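Local atomic coordinates of putative gdp-fucose protein o-fucosyltransferase 1 (Caenorhabditis elegans, PDB entry 3ZY2), a protein that belongs to the GDP-fucose protein O-fucosyltransferases of the GT-B clan and holds guanosine-5'-diphosphate in a pocket. Residues D6-F20 with F33-I47. Residues are numbered along the deposited sequence; the frame is centred on the assembly and turned at random.
With GDP (guanosine-5'-diphosphate), chain C.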
ATOM      1  N   ASP A   6     -29.396   3.166  -5.469  1.00 33.26           N
ATOM      2  CA  ASP A   6     -29.133   3.277  -4.036  1.00 32.19           C
ATOM      3  C   ASP A   6     -28.684   4.702  -3.664  1.00 32.31           C
ATOM      4  O   ASP A   6     -27.610   5.152  -4.076  1.00 31.20           O
ATOM      5  CB  ASP A   6     -28.080   2.229  -3.622  1.00 30.33           C
ATOM      6  CG  ASP A   6     -27.869   2.144  -2.109  1.00 30.68           C
ATOM      7  OD1 ASP A   6     -28.340   3.029  -1.347  1.00 30.23           O
ATOM      8  OD2 ASP A   6     -27.208   1.176  -1.673  1.00 28.19           O
ATOM      9  N   PRO A   7     -29.518   5.418  -2.876  1.00 33.22           N
ATOM     10  CA  PRO A   7     -29.170   6.779  -2.456  1.00 33.58           C
ATOM     11  C   PRO A   7     -27.862   6.858  -1.676  1.00 32.67           C
ATOM     12  O   PRO A   7     -27.222   7.912  -1.673  1.00 32.73           O
ATOM     13  CB  PRO A   7     -30.332   7.202  -1.546  1.00 34.76           C
ATOM     14  CG  PRO A   7     -31.159   5.990  -1.313  1.00 35.27           C
ATOM     15  CD  PRO A   7     -30.811   4.960  -2.336  1.00 34.37           C
ATOM     16  N   ASN A   8     -27.484   5.764  -1.011  1.00 31.81           N
ATOM     17  CA  ASN A   8     -26.214   5.707  -0.280  1.00 30.68           C
ATOM     18  C   ASN A   8     -25.002   5.497  -1.180  1.00 29.46           C
ATOM     19  O   ASN A   8     -23.870   5.698  -0.758  1.00 28.75           O
ATOM     20  CB  ASN A   8     -26.230   4.599   0.777  1.00 31.04           C
ATOM     21  CG  ASN A   8     -27.146   4.907   1.956  1.00 33.72           C
ATOM     22  OD1 ASN A   8     -27.296   4.079   2.855  1.00 36.34           O
ATOM     23  ND2 ASN A   8     -27.760   6.095   1.963  1.00 35.83           N
ATOM     24  N   GLY A   9     -25.240   5.068  -2.413  1.00 27.95           N
ATOM     25  CA  GLY A   9     -24.143   4.892  -3.353  1.00 25.86           C
ATOM     26  C   GLY A   9     -23.626   3.470  -3.443  1.00 24.26           C
ATOM     27  O   GLY A   9     -24.251   2.519  -2.926  1.00 24.36           O
ATOM     28  N   TYR A  10     -22.480   3.346  -4.102  1.00 22.91           N
ATOM     29  CA  TYR A  10     -21.915   2.047  -4.504  1.00 21.36           C
ATOM     30  C   TYR A  10     -20.451   1.894  -4.141  1.00 20.64           C
ATOM     31  O   TYR A  10     -19.723   2.875  -3.954  1.00 20.49           O
ATOM     32  CB  TYR A  10     -22.056   1.851  -6.027  1.00 21.31           C
ATOM     33  CG  TYR A  10     -23.493   1.826  -6.443  1.00 21.70           C
ATOM     34  CD1 TYR A  10     -24.198   3.026  -6.666  1.00 22.15           C
ATOM     35  CD2 TYR A  10     -24.181   0.619  -6.576  1.00 20.80           C
ATOM     36  CE1 TYR A  10     -25.536   3.006  -7.019  1.00 25.89           C
ATOM     37  CE2 TYR A  10     -25.516   0.603  -6.926  1.00 23.14           C
ATOM     38  CZ  TYR A  10     -26.184   1.795  -7.145  1.00 23.87           C
ATOM     39  OH  TYR A  10     -27.508   1.730  -7.494  1.00 26.99           O
ATOM     40  N   ILE A  11     -20.023   0.638  -4.058  1.00 19.08           N
ATOM     41  CA  ILE A  11     -18.613   0.285  -3.982  1.00 17.79           C
ATOM     42  C   ILE A  11     -18.311  -0.638  -5.146  1.00 17.25           C
ATOM     43  O   ILE A  11     -19.062  -1.585  -5.377  1.00 16.80           O
ATOM     44  CB  ILE A  11     -18.275  -0.442  -2.657  1.00 17.26           C
ATOM     45  CG1 ILE A  11     -18.372   0.510  -1.471  1.00 18.54           C
ATOM     46  CG2 ILE A  11     -16.878  -1.081  -2.696  1.00 17.57           C
ATOM     47  CD1 ILE A  11     -18.590  -0.227  -0.154  1.00 20.12           C
ATOM     48  N   VAL A  12     -17.220  -0.373  -5.849  1.00 16.63           N
ATOM     49  CA  VAL A  12     -16.741  -1.266  -6.924  1.00 16.83           C
ATOM     50  C   VAL A  12     -15.252  -1.470  -6.714  1.00 16.70           C
ATOM     51  O   VAL A  12     -14.551  -0.552  -6.254  1.00 16.67           O
ATOM     52  CB  VAL A  12     -17.076  -0.721  -8.350  1.00 17.66           C
ATOM     53  CG1 VAL A  12     -16.415   0.642  -8.625  1.00 18.70           C
ATOM     54  CG2 VAL A  12     -16.703  -1.756  -9.425  1.00 17.97           C
ATOM     55  N   PHE A  13     -14.768  -2.678  -6.983  1.00 16.66           N
ATOM     56  CA  PHE A  13     -13.353  -2.979  -6.727  1.00 16.84           C
ATOM     57  C   PHE A  13     -12.842  -4.056  -7.649  1.00 17.03           C
ATOM     58  O   PHE A  13     -13.633  -4.838  -8.220  1.00 15.86           O
ATOM     59  CB  PHE A  13     -13.119  -3.392  -5.249  1.00 16.88           C
ATOM     60  CG  PHE A  13     -13.487  -4.827  -4.956  1.00 16.61           C
ATOM     61  CD1 PHE A  13     -14.821  -5.211  -4.856  1.00 16.20           C
ATOM     62  CD2 PHE A  13     -12.473  -5.791  -4.809  1.00 16.61           C
ATOM     63  CE1 PHE A  13     -15.156  -6.556  -4.615  1.00 17.89           C
ATOM     64  CE2 PHE A  13     -12.801  -7.147  -4.575  1.00 16.38           C
ATOM     65  CZ  PHE A  13     -14.140  -7.511  -4.476  1.00 17.28           C
ATOM     66  N   CYS A  14     -11.519  -4.086  -7.777  1.00 17.79           N
ATOM     67  CA  CYS A  14     -10.805  -5.167  -8.444  1.00 18.12           C
ATOM     68  C   CYS A  14     -10.262  -6.152  -7.415  1.00 17.58           C
ATOM     69  O   CYS A  14      -9.537  -5.724  -6.500  1.00 17.58           O
ATOM     70  CB  CYS A  14      -9.625  -4.634  -9.249  1.00 19.16           C
ATOM     71  SG  CYS A  14      -8.786  -5.990 -10.111  1.00 20.67           S
ATOM     72  N   PRO A  15     -10.568  -7.463  -7.580  1.00 17.57           N
ATOM     73  CA  PRO A  15      -9.888  -8.468  -6.771  1.00 17.22           C
ATOM     74  C   PRO A  15      -8.541  -8.708  -7.437  1.00 17.11           C
ATOM     75  O   PRO A  15      -8.324  -9.727  -8.100  1.00 16.16           O
ATOM     76  CB  PRO A  15     -10.795  -9.703  -6.879  1.00 18.04           C
ATOM     77  CG  PRO A  15     -11.556  -9.531  -8.138  1.00 19.56           C
ATOM     78  CD  PRO A  15     -11.471  -8.074  -8.580  1.00 18.15           C
ATOM     79  N   CYS A  16      -7.653  -7.739  -7.267  1.00 17.28           N
ATOM     80  CA  CYS A  16      -6.489  -7.619  -8.137  1.00 18.19           C
ATOM     81  C   CYS A  16      -5.239  -8.264  -7.576  1.00 18.58           C
ATOM     82  O   CYS A  16      -4.147  -8.058  -8.101  1.00 18.53           O
ATOM     83  CB  CYS A  16      -6.230  -6.136  -8.450  1.00 18.88           C
ATOM     84  SG  CYS A  16      -6.838  -5.552 -10.067  1.00 23.02           S
ATOM     85  N   MET A  17      -5.417  -9.044  -6.521  1.00 16.97           N
ATOM     86  CA  MET A  17      -4.308  -9.767  -5.933  1.00 17.85           C
ATOM     87  C   MET A  17      -4.495 -11.273  -5.944  1.00 16.20           C
ATOM     88  O   MET A  17      -5.465 -11.810  -5.412  1.00 16.12           O
ATOM     89  CB  MET A  17      -4.040  -9.303  -4.515  1.00 18.73           C
ATOM     90  CG  MET A  17      -2.849  -9.999  -3.943  1.00 21.62           C
ATOM     91  SD  MET A  17      -2.258  -9.259  -2.440  1.00 24.72           S
ATOM     92  CE  MET A  17      -3.572  -9.708  -1.331  1.00 23.92           C
ATOM     93  N   GLY A  18      -3.540 -11.939  -6.573  1.00 15.71           N
ATOM     94  CA  GLY A  18      -3.495 -13.390  -6.587  1.00 15.46           C
ATOM     95  C   GLY A  18      -4.566 -14.082  -7.419  1.00 14.47           C
ATOM     96  O   GLY A  18      -5.349 -13.454  -8.143  1.00 14.37           O
ATOM     97  N   ARG A  19      -4.562 -15.406  -7.339  1.00 14.00           N
ATOM     98  CA  ARG A  19      -5.499 -16.236  -8.075  1.00 12.88           C
ATOM     99  C   ARG A  19      -6.785 -16.456  -7.284  1.00 11.71           C
ATOM    100  O   ARG A  19      -7.043 -15.725  -6.326  1.00 11.30           O
ATOM    101  CB  ARG A  19      -4.806 -17.524  -8.470  1.00 13.07           C
ATOM    102  CG  ARG A  19      -3.669 -17.189  -9.471  1.00 17.42           C
ATOM    103  CD  ARG A  19      -2.459 -18.013  -9.119  1.00 26.45           C
ATOM    104  NE  ARG A  19      -2.470 -19.156  -9.990  1.00 29.26           N
ATOM    105  CZ  ARG A  19      -1.757 -20.268  -9.849  1.00 29.50           C
ATOM    106  NH1 ARG A  19      -0.954 -20.464  -8.800  1.00 27.40           N
ATOM    107  NH2 ARG A  19      -1.891 -21.201 -10.778  1.00 31.49           N
ATOM    108  N   PHE A  20      -7.629 -17.389  -7.722  1.00 11.75           N
ATOM    109  CA  PHE A  20      -9.022 -17.440  -7.227  1.00 11.00           C
ATOM    110  C   PHE A  20      -9.172 -17.526  -5.721  1.00 11.38           C
ATOM    111  O   PHE A  20     -10.026 -16.828  -5.134  1.00 12.42           O
ATOM    112  CB  PHE A  20      -9.782 -18.580  -7.893  1.00 10.82           C
ATOM    113  CG  PHE A  20     -11.262 -18.555  -7.653  1.00 10.30           C
ATOM    114  CD1 PHE A  20     -12.031 -17.473  -8.088  1.00 10.82           C
ATOM    115  CD2 PHE A  20     -11.898 -19.635  -7.047  1.00 10.41           C
ATOM    116  CE1 PHE A  20     -13.412 -17.461  -7.893  1.00 11.22           C
ATOM    117  CE2 PHE A  20     -13.257 -19.650  -6.849  1.00 11.07           C
ATOM    118  CZ  PHE A  20     -14.035 -18.570  -7.259  1.00 11.24           C
ATOM    119  N   PHE A  33     -17.256  -5.148   4.569  1.00 16.41           N
ATOM    120  CA  PHE A  33     -16.999  -3.712   4.450  1.00 18.57           C
ATOM    121  C   PHE A  33     -18.181  -2.955   3.834  1.00 19.11           C
ATOM    122  O   PHE A  33     -18.602  -1.912   4.364  1.00 20.53           O
ATOM    123  CB  PHE A  33     -15.716  -3.526   3.638  1.00 17.32           C
ATOM    124  CG  PHE A  33     -15.354  -2.078   3.352  1.00 19.60           C
ATOM    125  CD1 PHE A  33     -14.871  -1.255   4.366  1.00 22.85           C
ATOM    126  CD2 PHE A  33     -15.437  -1.562   2.059  1.00 21.40           C
ATOM    127  CE1 PHE A  33     -14.506   0.071   4.099  1.00 23.80           C
ATOM    128  CE2 PHE A  33     -15.068  -0.222   1.788  1.00 23.76           C
ATOM    129  CZ  PHE A  33     -14.596   0.575   2.810  1.00 23.95           C
ATOM    130  N   ALA A  34     -18.735  -3.478   2.734  1.00 19.48           N
ATOM    131  CA  ALA A  34     -19.865  -2.842   2.046  1.00 20.21           C
ATOM    132  C   ALA A  34     -21.092  -2.790   2.949  1.00 21.50           C
ATOM    133  O   ALA A  34     -21.787  -1.774   2.996  1.00 22.33           O
ATOM    134  CB  ALA A  34     -20.197  -3.562   0.735  1.00 19.38           C
ATOM    135  N   LYS A  35     -21.355  -3.878   3.673  1.00 21.44           N
ATOM    136  CA  LYS A  35     -22.503  -3.927   4.571  1.00 22.66           C
ATOM    137  C   LYS A  35     -22.326  -2.886   5.669  1.00 23.81           C
ATOM    138  O   LYS A  35     -23.281  -2.167   6.006  1.00 25.57           O
ATOM    139  CB  LYS A  35     -22.684  -5.325   5.166  1.00 21.73           C
ATOM    140  CG  LYS A  35     -23.968  -5.466   6.027  1.00 23.56           C
ATOM    141  CD  LYS A  35     -24.105  -6.886   6.521  1.00 25.07           C
ATOM    142  CE  LYS A  35     -25.481  -7.154   7.119  1.00 28.60           C
ATOM    143  NZ  LYS A  35     -25.753  -8.617   7.117  1.00 31.10           N
ATOM    144  N   ALA A  36     -21.108  -2.792   6.202  1.00 23.33           N
ATOM    145  CA  ALA A  36     -20.838  -1.826   7.286  1.00 24.99           C
ATOM    146  C   ALA A  36     -20.984  -0.382   6.811  1.00 25.93           C
ATOM    147  O   ALA A  36     -21.493   0.464   7.565  1.00 27.00           O
ATOM    148  CB  ALA A  36     -19.467  -2.068   7.892  1.00 24.54           C
ATOM    149  N   LEU A  37     -20.556  -0.097   5.578  1.00 25.48           N
ATOM    150  CA  LEU A  37     -20.705   1.247   5.004  1.00 26.67           C
ATOM    151  C   LEU A  37     -22.118   1.573   4.509  1.00 27.19           C
ATOM    152  O   LEU A  37     -22.413   2.733   4.169  1.00 27.85           O
ATOM    153  CB  LEU A  37     -19.707   1.500   3.872  1.00 25.90           C
ATOM    154  CG  LEU A  37     -18.288   1.953   4.201  1.00 27.52           C
ATOM    155  CD1 LEU A  37     -17.615   2.560   2.971  1.00 29.03           C
ATOM    156  CD2 LEU A  37     -18.288   2.934   5.350  1.00 29.86           C
ATOM    157  N   ASP A  38     -22.971   0.551   4.469  1.00 26.56           N
ATOM    158  CA  ASP A  38     -24.321   0.632   3.914  1.00 26.74           C
ATOM    159  C   ASP A  38     -24.355   1.162   2.477  1.00 25.80           C
ATOM    160  O   ASP A  38     -25.210   1.962   2.108  1.00 26.89           O
ATOM    161  CB  ASP A  38     -25.278   1.401   4.842  1.00 28.57           C
ATOM    162  CG  ASP A  38     -26.729   0.997   4.641  1.00 29.99           C
ATOM    163  OD1 ASP A  38     -26.991  -0.061   4.018  1.00 31.35           O
ATOM    164  OD2 ASP A  38     -27.619   1.746   5.112  1.00 33.14           O
ATOM    165  N   ARG A  39     -23.430   0.668   1.658  1.00 23.52           N
ATOM    166  CA  ARG A  39     -23.416   0.947   0.238  1.00 22.45           C
ATOM    167  C   ARG A  39     -23.636  -0.376  -0.488  1.00 21.61           C
ATOM    168  O   ARG A  39     -23.224  -1.439  -0.001  1.00 22.80           O
ATOM    169  CB  ARG A  39     -22.064   1.518  -0.190  1.00 21.26           C
ATOM    170  CG  ARG A  39     -21.914   3.013   0.115  1.00 22.24           C
ATOM    171  CD  ARG A  39     -20.564   3.508  -0.354  1.00 21.18           C
ATOM    172  NE  ARG A  39     -20.410   4.948  -0.109  1.00 24.40           N
ATOM    173  CZ  ARG A  39     -20.474   5.890  -1.048  1.00 24.46           C
ATOM    174  NH1 ARG A  39     -20.651   5.580  -2.325  1.00 23.63           N
ATOM    175  NH2 ARG A  39     -20.308   7.161  -0.711  1.00 24.98           N
ATOM    176  N   THR A  40     -24.265  -0.298  -1.649  1.00 20.31           N
ATOM    177  CA  THR A  40     -24.437  -1.472  -2.504  1.00 20.05           C
ATOM    178  C   THR A  40     -23.095  -1.870  -3.104  1.00 18.84           C
ATOM    179  O   THR A  40     -22.354  -1.015  -3.596  1.00 19.58           O
ATOM    180  CB  THR A  40     -25.442  -1.189  -3.625  1.00 20.91           C
ATOM    181  OG1 THR A  40     -26.721  -0.946  -3.044  1.00 22.78           O
ATOM    182  CG2 THR A  40     -25.583  -2.404  -4.544  1.00 19.14           C
ATOM    183  N   LEU A  41     -22.779  -3.173  -3.042  1.00 17.80           N
ATOM    184  CA  LEU A  41     -21.543  -3.694  -3.617  1.00 17.05           C
ATOM    185  C   LEU A  41     -21.760  -4.147  -5.043  1.00 16.23           C
ATOM    186  O   LEU A  41     -22.629  -4.987  -5.309  1.00 17.49           O
ATOM    187  CB  LEU A  41     -20.998  -4.858  -2.792  1.00 15.79           C
ATOM    188  CG  LEU A  41     -19.676  -5.441  -3.302  1.00 15.55           C
ATOM    189  CD1 LEU A  41     -18.563  -4.377  -3.244  1.00 16.13           C
ATOM    190  CD2 LEU A  41     -19.306  -6.698  -2.503  1.00 16.46           C
ATOM    191  N   VAL A  42     -20.959  -3.604  -5.961  1.00 16.01           N
ATOM    192  CA  VAL A  42     -20.893  -4.119  -7.315  1.00 15.42           C
ATOM    193  C   VAL A  42     -20.113  -5.430  -7.270  1.00 14.45           C
ATOM    194  O   VAL A  42     -18.980  -5.472  -6.790  1.00 15.03           O
ATOM    195  CB  VAL A  42     -20.206  -3.135  -8.302  1.00 15.21           C
ATOM    196  CG1 VAL A  42     -20.199  -3.714  -9.736  1.00 15.30           C
ATOM    197  CG2 VAL A  42     -20.887  -1.735  -8.249  1.00 18.23           C
ATOM    198  N   LEU A  43     -20.745  -6.505  -7.736  1.00 14.56           N
ATOM    199  CA  LEU A  43     -20.111  -7.815  -7.653  1.00 14.79           C
ATOM    200  C   LEU A  43     -18.904  -7.842  -8.608  1.00 15.19           C
ATOM    201  O   LEU A  43     -19.004  -7.441  -9.776  1.00 16.91           O
ATOM    202  CB  LEU A  43     -21.134  -8.911  -7.960  1.00 15.10           C
ATOM    203  CG  LEU A  43     -22.246  -9.043  -6.914  1.00 15.25           C
ATOM    204  CD1 LEU A  43     -23.435  -9.816  -7.493  1.00 15.77           C
ATOM    205  CD2 LEU A  43     -21.728  -9.733  -5.657  1.00 15.02           C
ATOM    206  N   PRO A  44     -17.721  -8.265  -8.114  1.00 14.68           N
ATOM    207  CA  PRO A  44     -16.517  -8.182  -8.929  1.00 15.02           C
ATOM    208  C   PRO A  44     -16.510  -9.198 -10.058  1.00 14.60           C
ATOM    209  O   PRO A  44     -17.132 -10.265  -9.939  1.00 16.02           O
ATOM    210  CB  PRO A  44     -15.411  -8.545  -7.937  1.00 15.34           C
ATOM    211  CG  PRO A  44     -16.069  -9.477  -6.964  1.00 14.73           C
ATOM    212  CD  PRO A  44     -17.493  -8.926  -6.813  1.00 14.58           C
ATOM    213  N   ASN A  45     -15.827  -8.879 -11.150  1.00 13.40           N
ATOM    214  CA  ASN A  45     -15.381  -9.939 -12.055  1.00 13.91           C
ATOM    215  C   ASN A  45     -14.223 -10.631 -11.373  1.00 12.92           C
ATOM    216  O   ASN A  45     -13.307  -9.969 -10.823  1.00 13.79           O
ATOM    217  CB  ASN A  45     -14.896  -9.358 -13.368  1.00 13.81           C
ATOM    218  CG  ASN A  45     -16.024  -8.804 -14.219  1.00 15.93           C
ATOM    219  OD1 ASN A  45     -17.165  -9.320 -14.217  1.00 17.69           O
ATOM    220  ND2 ASN A  45     -15.706  -7.762 -14.975  1.00 15.99           N
ATOM    221  N   PHE A  46     -14.261 -11.956 -11.356  1.00 11.83           N
ATOM    222  CA  PHE A  46     -13.063 -12.698 -10.941  1.00 12.12           C
ATOM    223  C   PHE A  46     -12.061 -12.783 -12.068  1.00 13.20           C
ATOM    224  O   PHE A  46     -12.378 -12.439 -13.191  1.00 14.07           O
ATOM    225  CB  PHE A  46     -13.455 -14.084 -10.407  1.00 12.24           C
ATOM    226  CG  PHE A  46     -14.257 -14.001  -9.138  1.00 10.99           C
ATOM    227  CD1 PHE A  46     -13.595 -13.729  -7.937  1.00 12.33           C
ATOM    228  CD2 PHE A  46     -15.650 -14.164  -9.142  1.00 12.33           C
ATOM    229  CE1 PHE A  46     -14.307 -13.629  -6.713  1.00 14.42           C
ATOM    230  CE2 PHE A  46     -16.372 -14.054  -7.900  1.00 12.75           C
ATOM    231  CZ  PHE A  46     -15.685 -13.797  -6.712  1.00 13.94           C
ATOM    232  N   ILE A  47     -10.848 -13.201 -11.754  1.00 12.87           N
ATOM    233  CA  ILE A  47      -9.758 -13.088 -12.698  1.00 13.46           C
ATOM    234  C   ILE A  47      -9.060 -14.423 -12.854  1.00 13.89           C
ATOM    235  O   ILE A  47      -8.705 -15.063 -11.869  1.00 13.62           O
ATOM    236  CB  ILE A  47      -8.765 -12.000 -12.236  1.00 13.24           C
ATOM    237  CG1 ILE A  47      -9.477 -10.640 -12.097  1.00 15.01           C
ATOM    238  CG2 ILE A  47      -7.637 -11.859 -13.261  1.00 15.39           C
ATOM    239  CD1 ILE A  47      -8.609  -9.502 -11.581  1.00 16.84           C
TER
HETATM  240  PB  GDP C1381      -3.308 -20.810  -3.276  0.50 29.74           P
HETATM  241  O1B GDP C1381      -3.577 -22.265  -3.392  0.50 17.02           O
HETATM  242  O2B GDP C1381      -3.648 -19.836  -2.103  0.50 22.43           O
HETATM  243  O3B GDP C1381      -2.407 -20.166  -4.496  0.50 23.19           O
HETATM  244  O3A GDP C1381      -4.759 -20.681  -4.190  0.50 15.80           O
HETATM  245  PA  GDP C1381      -5.137 -19.449  -5.325  0.50 25.82           P
HETATM  246  O1A GDP C1381      -6.613 -20.322  -5.639  0.50 17.65           O
HETATM  247  O2A GDP C1381      -5.098 -18.154  -5.029  0.50 10.46           O
HETATM  248  O5' GDP C1381      -3.745 -19.987  -6.321  0.50 24.32           O
HETATM  249  C5' GDP C1381      -4.287 -21.117  -6.630  0.50 20.91           C
HETATM  250  C4' GDP C1381      -4.382 -21.647  -7.863  0.50 28.72           C
HETATM  251  O4' GDP C1381      -3.751 -22.591  -8.631  0.50 28.48           O
HETATM  252  C3' GDP C1381      -5.754 -21.828  -7.975  0.50 23.44           C
HETATM  253  O3' GDP C1381      -6.959 -20.697  -8.512  0.50 21.22           O
HETATM  254  C2' GDP C1381      -6.209 -22.874  -9.850  0.50 50.32           C
HETATM  255  O2' GDP C1381      -6.079 -21.872 -10.757  0.50 20.56           O
HETATM  256  C1' GDP C1381      -4.918 -23.597  -9.508  0.50 29.92           C
HETATM  257  N9  GDP C1381      -5.248 -24.557  -8.721  0.50 25.66           N
HETATM  258  C8  GDP C1381      -4.744 -24.790  -6.982  0.50 26.93           C
HETATM  259  N7  GDP C1381      -5.461 -25.867  -7.020  0.50 30.98           N
HETATM  260  C5  GDP C1381      -6.165 -26.414  -7.931  0.50 21.33           C
HETATM  261  C6  GDP C1381      -7.202 -27.718  -8.429  0.50 26.25           C
HETATM  262  O6  GDP C1381      -7.317 -28.409  -7.527  0.50 22.12           O
HETATM  263  N1  GDP C1381      -7.451 -27.506  -9.454  0.50 22.09           N
HETATM  264  C2  GDP C1381      -7.332 -26.757 -10.439  0.50 23.77           C
HETATM  265  N2  GDP C1381      -7.680 -26.754 -11.373  0.50 19.79           N
HETATM  266  N3  GDP C1381      -6.478 -25.432 -10.465  0.50 25.23           N
HETATM  267  C4  GDP C1381      -5.941 -25.386  -9.126  0.50 22.66           C
HETATM  268  O   HOH W   1     -16.536  -4.821  -7.891  1.00 17.49           O
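F20 turns the edge of its ring onto one face of F46, a T-shaped pair with centroids 5.2 Å apart and planes at 74°, in which CE1 of F20 does the touching. The guanidinium of R39 has the carbonyl O of N8 over the centre of one face, while near its edge NH1 donates to Y10 O over 3.3 Å, tilted from the carbonyl plane; NH2 reaches Y166 O. The extended chain of R39 crosses I11 at about a right angle on its way to these carbonyls.

Strands 10-13 and 40-42 pair in parallel as the two strands of a beta-alpha-beta crossover whose helix is 20-37. G9 O accepts from T40 N, I11 N donates to T40 O, and I11 O receives V42 N at 2.8 Å, nearly straight (168°). Where the strands diverge, a water bridges them, accepting from F13 N and donating to V42 O.

On the helix side of the sheet, I11 and L41 share a face. With CG1 beside the backbone N (chi1 -69°), I11 brings its CD1 to A34 CB at 3.8 Å and to the ring of F33, and its CG2 lies against CD1 of L41. Farther along, CZ of F13 rests 3.7 Å from P44 CG, and I47 CD1 meets the sulfur of C14, which is disulfide-bonded to C16.

At the other end, T40 OG1 donates to the anti lone pair of D6 OD2 at 2.6 Å. That oxygen also pairs with R73, so the carboxylate is probably held as an anion. The strand pairing thus has charged groups gripping its start, while beyond its far end F20, packed on F46, is part of the guanosine-5'-diphosphate pocket together with R19.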